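Local coordinates for peptide ABC transporter, peptide-binding protein (Enterococcus faecalis, PDB 3O6P) that covers much of the C-terminal half of a family 5 solute-binding protein that probably captures peptides for import by an ABC transporter, at residues E85-A90 with D124-V129. Sequence-based numbering, arbitrary orientation.
With NA (sodium ion), chain B.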
# COMPACT_ATOMS: atom_id res chain seq x y z
N GLU A 85 -11.31 -6.09 15.05
CA GLU A 85 -11.40 -4.98 16.01
C GLU A 85 -11.35 -3.64 15.27
O GLU A 85 -12.12 -2.71 15.56
CB GLU A 85 -10.21 -5.06 16.97
CG GLU A 85 -10.16 -3.91 17.96
CD GLU A 85 -8.84 -3.82 18.73
OE1 GLU A 85 -7.85 -4.50 18.37
OE2 GLU A 85 -8.78 -3.02 19.70
N TYR A 86 -10.43 -3.53 14.31
CA TYR A 86 -10.29 -2.27 13.57
C TYR A 86 -11.49 -1.98 12.68
O TYR A 86 -11.87 -0.82 12.50
CB TYR A 86 -8.98 -2.28 12.78
CG TYR A 86 -7.81 -1.88 13.66
CD1 TYR A 86 -7.42 -2.68 14.75
CD2 TYR A 86 -7.15 -0.67 13.46
CE1 TYR A 86 -6.36 -2.30 15.57
CE2 TYR A 86 -6.08 -0.30 14.27
CZ TYR A 86 -5.70 -1.11 15.32
OH TYR A 86 -4.65 -0.71 16.12
N TRP A 87 -12.11 -3.02 12.12
CA TRP A 87 -13.31 -2.83 11.35
C TRP A 87 -14.47 -2.38 12.26
O TRP A 87 -15.25 -1.49 11.87
CB TRP A 87 -13.64 -4.12 10.57
CG TRP A 87 -15.02 -4.24 9.94
CD1 TRP A 87 -15.88 -5.29 10.07
CD2 TRP A 87 -15.65 -3.33 9.03
NE1 TRP A 87 -17.01 -5.08 9.30
CE2 TRP A 87 -16.90 -3.88 8.66
CE3 TRP A 87 -15.28 -2.09 8.49
CZ2 TRP A 87 -17.79 -3.23 7.79
CZ3 TRP A 87 -16.17 -1.45 7.61
CH2 TRP A 87 -17.40 -2.02 7.27
N GLU A 88 -14.56 -2.93 13.46
CA GLU A 88 -15.55 -2.40 14.41
C GLU A 88 -15.35 -0.91 14.70
O GLU A 88 -16.33 -0.14 14.78
CB GLU A 88 -15.55 -3.19 15.72
CG GLU A 88 -16.12 -4.59 15.58
CD GLU A 88 -17.52 -4.65 14.97
OE1 GLU A 88 -18.40 -3.84 15.34
OE2 GLU A 88 -17.73 -5.54 14.11
N LYS A 89 -14.10 -0.49 14.85
CA LYS A 89 -13.79 0.93 15.08
C LYS A 89 -14.21 1.74 13.86
O LYS A 89 -14.82 2.82 14.02
CB LYS A 89 -12.30 1.19 15.34
CG LYS A 89 -11.73 0.66 16.62
CD LYS A 89 -10.21 0.96 16.65
CE LYS A 89 -9.48 0.24 17.78
NZ LYS A 89 -8.06 0.68 17.74
N ALA A 90 -13.85 1.25 12.65
CA ALA A 90 -14.21 1.96 11.42
C ALA A 90 -15.73 2.14 11.26
O ALA A 90 -16.19 3.24 10.88
CB ALA A 90 -13.61 1.30 10.16
N ASP A 124 -13.71 -12.86 4.20
CA ASP A 124 -13.85 -13.84 5.25
C ASP A 124 -13.64 -13.22 6.66
O ASP A 124 -14.40 -13.51 7.59
CB ASP A 124 -12.86 -14.99 5.00
CG ASP A 124 -13.07 -16.10 5.96
OD1 ASP A 124 -14.06 -16.83 5.80
OD2 ASP A 124 -12.29 -16.20 6.92
N ALA A 125 -12.65 -12.34 6.78
CA ALA A 125 -12.27 -11.77 8.08
C ALA A 125 -13.26 -10.74 8.62
O ALA A 125 -13.47 -10.67 9.84
CB ALA A 125 -10.86 -11.16 8.01
N LEU A 126 -13.88 -9.98 7.71
CA LEU A 126 -14.68 -8.82 8.11
C LEU A 126 -16.16 -9.05 7.89
O LEU A 126 -16.64 -9.07 6.76
CB LEU A 126 -14.20 -7.58 7.37
CG LEU A 126 -12.70 -7.29 7.49
CD1 LEU A 126 -12.30 -5.99 6.76
CD2 LEU A 126 -12.21 -7.26 8.94
N ASP A 127 -16.89 -9.23 8.97
CA ASP A 127 -18.32 -9.53 8.86
C ASP A 127 -19.03 -8.28 8.37
O ASP A 127 -18.89 -7.23 8.97
CB ASP A 127 -18.89 -10.02 10.20
CG ASP A 127 -18.49 -11.47 10.53
OD1 ASP A 127 -18.30 -12.29 9.60
OD2 ASP A 127 -18.39 -11.80 11.72
N GLY A 128 -19.80 -8.39 7.30
CA GLY A 128 -20.48 -7.22 6.73
C GLY A 128 -19.71 -6.60 5.58
O GLY A 128 -20.16 -5.60 4.98
N VAL A 129 -18.56 -7.18 5.24
CA VAL A 129 -17.81 -6.73 4.05
C VAL A 129 -17.91 -7.77 2.93
O VAL A 129 -17.64 -8.96 3.15
CB VAL A 129 -16.35 -6.44 4.37
CG1 VAL A 129 -15.60 -5.94 3.11
CG2 VAL A 129 -16.21 -5.39 5.48
NA NA B . -17.56 -10.72 5.15
O HOH W 1 -19.82 -6.94 12.02
O HOH W 2 -17.32 -12.34 7.10
O HOH W 3 -19.90 -10.45 5.58
O HOH W 4 -18.45 -12.74 3.93
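Trp87 reaches from its helix to the turn 126-129 and gives its indole N-H to the backbone: NE1 donates to Asp127 O at 2.9 Å, nearly straight at 164°. The oxygen lies at the edge of the indole, in the ring plane, whereas the donor stands 38° above the carbonyl plane. Water 1 donates to Asp127 O and Glu88 OE2 over rather long distances, giving a second, solvent-mediated link; Glu88 OE2 further pairs with Lys91.

Two CH-pi contacts fall on one face of the indole. CG2 of Val129 sits over the six-membered ring, 3.8 Å from its centroid, shifted toward the rim and closest to CZ2; CB of Leu126 lies over the five-membered ring, a longer contact. Beside the ring, Leu126 CD2 packs on Trp87 CB at 3.8 Å. CG anti to the backbone N (chi1 167°) points the indole at the turn, and rotation about CB-CG turns its edge to the carbonyl and one face to Leu126 and Val129.

The turn is type II, with Gly128 at positive phi, and Val129 N closes it onto Leu126 O. Its other side holds sodium, bound by Leu126 O at 2.5 Å, Val129 O at 2.7 Å, Gln123 O and three waters; water 2 also donates to Asp127 OD1, water 3 accepts from Gly128 N.

Helix 109-125 joins parallel neighbours 99-106 and 129-136 in a beta-alpha-beta crossover, and Trp87 packs helix 80-94 on the turn into the second, outermost strand. Leu99 of the first strand touches Trp87 and Val129; Leu25 of helix 23-31 meets the indole.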